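PDB 4M59: chloroplast pentatricopeptide repeat protein 10 from Zea mays, which binds specific single-stranded RNA elements in the chloroplast atpH 5'-UTR and psaJ 3'-UTR, blocking exonucleases and so stabilising the mRNAs. Local coordinates for residues A[578-583]-A[607-612]. The protein carries 4 engineered substitutions. Residues are numbered along the deposited sequence; the frame is centred on the assembly and turned at random.
With nucleotides of chain C.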
loop_
_atom_site.group_PDB
_atom_site.type_symbol
_atom_site.label_atom_id
_atom_site.label_comp_id
_atom_site.label_asym_id
_atom_site.label_seq_id
_atom_site.Cartn_x
_atom_site.Cartn_y
_atom_site.Cartn_z
ATOM N N GLU A 578 -20.956 -2.384 -35.296
ATOM C CA GLU A 578 -21.553 -3.633 -34.908
ATOM C C GLU A 578 -22.102 -3.413 -33.536
ATOM O O GLU A 578 -21.517 -3.812 -32.552
ATOM C CB GLU A 578 -20.516 -4.731 -34.879
ATOM C CG GLU A 578 -19.857 -4.958 -36.204
ATOM C CD GLU A 578 -20.672 -5.830 -37.107
ATOM O OE1 GLU A 578 -21.811 -6.160 -36.740
ATOM O OE2 GLU A 578 -20.174 -6.188 -38.186
ATOM N N SER A 579 -23.239 -2.750 -33.470
ATOM C CA SER A 579 -23.772 -2.338 -32.203
ATOM C C SER A 579 -24.611 -3.431 -31.594
ATOM O O SER A 579 -25.048 -3.326 -30.462
ATOM C CB SER A 579 -24.611 -1.090 -32.397
ATOM O OG SER A 579 -24.007 -0.232 -33.342
ATOM N N TRP A 580 -24.847 -4.481 -32.351
ATOM C CA TRP A 580 -25.605 -5.590 -31.826
ATOM C C TRP A 580 -24.729 -6.397 -30.906
ATOM O O TRP A 580 -25.168 -6.881 -29.869
ATOM C CB TRP A 580 -26.107 -6.446 -32.957
ATOM C CG TRP A 580 -27.141 -5.759 -33.738
ATOM C CD1 TRP A 580 -26.966 -5.018 -34.861
ATOM C CD2 TRP A 580 -28.536 -5.728 -33.449
ATOM N NE1 TRP A 580 -28.168 -4.531 -35.300
ATOM C CE2 TRP A 580 -29.150 -4.958 -34.446
ATOM C CE3 TRP A 580 -29.331 -6.290 -32.448
ATOM C CZ2 TRP A 580 -30.519 -4.733 -34.470
ATOM C CZ3 TRP A 580 -30.685 -6.064 -32.474
ATOM C CH2 TRP A 580 -31.267 -5.290 -33.475
ATOM N N GLU A 581 -23.474 -6.533 -31.299
ATOM C CA GLU A 581 -22.499 -7.226 -30.494
ATOM C C GLU A 581 -22.254 -6.413 -29.244
ATOM O O GLU A 581 -21.805 -6.933 -28.230
ATOM C CB GLU A 581 -21.204 -7.397 -31.268
ATOM C CG GLU A 581 -20.207 -8.303 -30.607
ATOM C CD GLU A 581 -20.495 -9.748 -30.870
ATOM O OE1 GLU A 581 -21.268 -10.032 -31.798
ATOM O OE2 GLU A 581 -19.946 -10.608 -30.154
ATOM N N ALA A 582 -22.563 -5.128 -29.308
ATOM C CA ALA A 582 -22.339 -4.265 -28.174
ATOM C C ALA A 582 -23.342 -4.560 -27.081
ATOM O O ALA A 582 -23.043 -4.401 -25.905
ATOM C CB ALA A 582 -22.422 -2.832 -28.590
ATOM N N GLU A 583 -24.530 -4.996 -27.463
ATOM C CA GLU A 583 -25.588 -5.245 -26.495
ATOM C C GLU A 583 -25.420 -6.599 -25.843
ATOM O O GLU A 583 -25.818 -6.800 -24.703
ATOM C CB GLU A 583 -26.956 -5.170 -27.156
ATOM C CG GLU A 583 -28.102 -5.236 -26.188
ATOM C CD GLU A 583 -29.400 -5.512 -26.875
ATOM O OE1 GLU A 583 -30.447 -5.160 -26.313
ATOM O OE2 GLU A 583 -29.377 -6.083 -27.982
ATOM N N ASN A 607 -26.070 4.784 -28.310
ATOM C CA ASN A 607 -25.415 5.579 -29.338
ATOM C C ASN A 607 -24.987 4.712 -30.513
ATOM O O ASN A 607 -25.147 5.095 -31.671
ATOM C CB ASN A 607 -24.205 6.315 -28.758
ATOM C CG ASN A 607 -23.445 7.106 -29.810
ATOM O OD1 ASN A 607 -23.868 7.187 -30.961
ATOM N ND2 ASN A 607 -22.324 7.688 -29.410
ATOM N N GLY A 608 -24.448 3.537 -30.210
ATOM C CA GLY A 608 -24.039 2.604 -31.240
ATOM C C GLY A 608 -25.124 2.244 -32.226
ATOM O O GLY A 608 -24.850 1.951 -33.376
ATOM N N PHE A 609 -26.365 2.258 -31.778
ATOM C CA PHE A 609 -27.475 2.048 -32.664
ATOM C C PHE A 609 -27.734 3.332 -33.388
ATOM O O PHE A 609 -27.594 3.421 -34.591
ATOM C CB PHE A 609 -28.688 1.674 -31.847
ATOM C CG PHE A 609 -28.677 0.274 -31.389
ATOM C CD1 PHE A 609 -28.044 -0.679 -32.098
ATOM C CD2 PHE A 609 -29.304 -0.098 -30.249
ATOM C CE1 PHE A 609 -28.038 -1.979 -31.676
ATOM C CE2 PHE A 609 -29.295 -1.405 -29.829
ATOM C CZ PHE A 609 -28.670 -2.329 -30.542
ATOM N N CYS A 610 -28.093 4.344 -32.628
ATOM C CA CYS A 610 -28.307 5.680 -33.154
ATOM C C CYS A 610 -27.229 6.153 -34.130
ATOM O O CYS A 610 -27.484 7.004 -34.975
ATOM C CB CYS A 610 -28.437 6.668 -32.005
ATOM S SG CYS A 610 -29.897 6.431 -31.033
ATOM N N LYS A 611 -26.030 5.608 -34.022
ATOM C CA LYS A 611 -24.977 5.975 -34.949
ATOM C C LYS A 611 -25.168 5.300 -36.296
ATOM O O LYS A 611 -24.804 5.849 -37.323
ATOM C CB LYS A 611 -23.603 5.631 -34.387
ATOM N N GLN A 612 -25.744 4.108 -36.294
ATOM C CA GLN A 612 -25.994 3.403 -37.542
ATOM C C GLN A 612 -27.479 3.284 -37.821
ATOM O O GLN A 612 -27.894 2.715 -38.828
ATOM C CB GLN A 612 -25.346 2.028 -37.518
ATOM C CG GLN A 612 -25.799 1.137 -36.394
ATOM C CD GLN A 612 -24.987 -0.124 -36.320
ATOM O OE1 GLN A 612 -23.908 -0.195 -36.884
ATOM N NE2 GLN A 612 -25.502 -1.129 -35.633
ATOM P P C C 18 -23.393 13.117 -30.346
ATOM O OP1 C C 18 -22.153 12.952 -31.146
ATOM O OP2 C C 18 -24.356 14.186 -30.698
ATOM O "O5'" C C 18 -24.174 11.729 -30.332
ATOM C "C5'" C C 18 -24.147 10.858 -31.476
ATOM C "C4'" C C 18 -25.428 10.994 -32.265
ATOM O "O4'" C C 18 -25.512 12.338 -32.810
ATOM C "C3'" C C 18 -25.560 10.062 -33.461
ATOM O "O3'" C C 18 -26.173 8.839 -33.075
ATOM C "C2'" C C 18 -26.465 10.855 -34.396
ATOM O "O2'" C C 18 -27.837 10.732 -34.084
ATOM C "C1'" C C 18 -25.987 12.285 -34.144
ATOM N N1 C C 18 -24.899 12.705 -35.041
ATOM C C2 C C 18 -25.228 13.323 -36.250
ATOM O O2 C C 18 -26.422 13.500 -36.526
ATOM N N3 C C 18 -24.235 13.713 -37.083
ATOM C C4 C C 18 -22.961 13.504 -36.747
ATOM N N4 C C 18 -22.015 13.904 -37.599
ATOM C C5 C C 18 -22.599 12.874 -35.521
ATOM C C6 C C 18 -23.592 12.493 -34.705
ATOM P P U C 17 -19.427 9.222 -27.717
ATOM O OP1 U C 17 -19.671 9.020 -29.166
ATOM O OP2 U C 17 -18.100 9.699 -27.254
ATOM O "O5'" U C 17 -20.548 10.208 -27.162
ATOM C "C5'" U C 17 -21.937 9.999 -27.475
ATOM C "C4'" U C 17 -22.678 11.314 -27.465
ATOM O "O4'" U C 17 -22.822 11.771 -26.093
ATOM C "C3'" U C 17 -22.005 12.453 -28.220
ATOM O "O3'" U C 17 -22.971 13.313 -28.815
ATOM C "C2'" U C 17 -21.224 13.169 -27.124
ATOM O "O2'" U C 17 -20.997 14.535 -27.398
ATOM C "C1'" U C 17 -22.164 13.012 -25.930
ATOM N N1 U C 17 -21.463 12.992 -24.640
ATOM C C2 U C 17 -21.869 13.890 -23.672
ATOM O O2 U C 17 -22.778 14.684 -23.846
ATOM N N3 U C 17 -21.171 13.822 -22.493
ATOM C C4 U C 17 -20.132 12.968 -22.185
ATOM O O4 U C 17 -19.605 13.030 -21.073
ATOM C C5 U C 17 -19.771 12.070 -23.238
ATOM C C6 U C 17 -20.432 12.114 -24.402
ATOM P P U C 16 -15.366 7.800 -24.871
ATOM O OP1 U C 16 -15.063 7.716 -26.321
ATOM O OP2 U C 16 -15.015 9.029 -24.118
ATOM O "O5'" U C 16 -16.918 7.508 -24.666
ATOM C "C5'" U C 16 -17.512 6.298 -25.168
ATOM C "C4'" U C 16 -19.018 6.407 -25.157
ATOM O "O4'" U C 16 -19.509 6.181 -23.809
ATOM C "C3'" U C 16 -19.586 7.761 -25.555
ATOM O "O3'" U C 16 -19.748 7.850 -26.965
ATOM C "C2'" U C 16 -20.939 7.758 -24.857
ATOM O "O2'" U C 16 -21.927 7.047 -25.573
ATOM C "C1'" U C 16 -20.608 7.037 -23.551
ATOM N N1 U C 16 -20.235 7.952 -22.463
ATOM C C2 U C 16 -21.250 8.457 -21.674
ATOM O O2 U C 16 -22.423 8.172 -21.843
ATOM N N3 U C 16 -20.838 9.306 -20.680
ATOM C C4 U C 16 -19.547 9.698 -20.397
ATOM O O4 U C 16 -19.339 10.473 -19.462
ATOM C C5 U C 16 -18.554 9.135 -21.258
ATOM C C6 U C 16 -18.923 8.302 -22.239
#
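One face of the W580 indole receives the edge of the F609 phenyl ring, an edge-to-face pair with the ring planes at 58° and the six-membered rings' centroids 5.3 Å apart. F609 CE1 leads, 4.2 Å from W580 CD2. Oblique to the phenyl ring lies S579, whose CB is 3.5 Å from F609 CD1. The first torsion of S579 (-39°) sets OG beside its own backbone N, and from there the hydroxyl donates to G608 O; the modelled OG–O distance, 2.3 Å, is too short to be trusted as a length. Having no side chain, G608 lets the serine come close, with the two CA atoms 5.0 Å apart. Q612 reaches over S579 with an extended chain, its amide beside the hydroxyl; an alanine here would probably open a gap beside S579 and take the amide away from the hydroxyl, leaving G608 O as its partner across the contact. N607, on the same helix, places ND2 3.0 Å from OP1 of U17 of chain C, the bound RNA. The contact thus joins residues 578-583, which lead into helix 580-590, to helix 599-612, in the predicted repeats PPR 15 and PPR 16, the inter-repeat packing that builds the helical-hairpin superhelix of PPR proteins around single-stranded RNA.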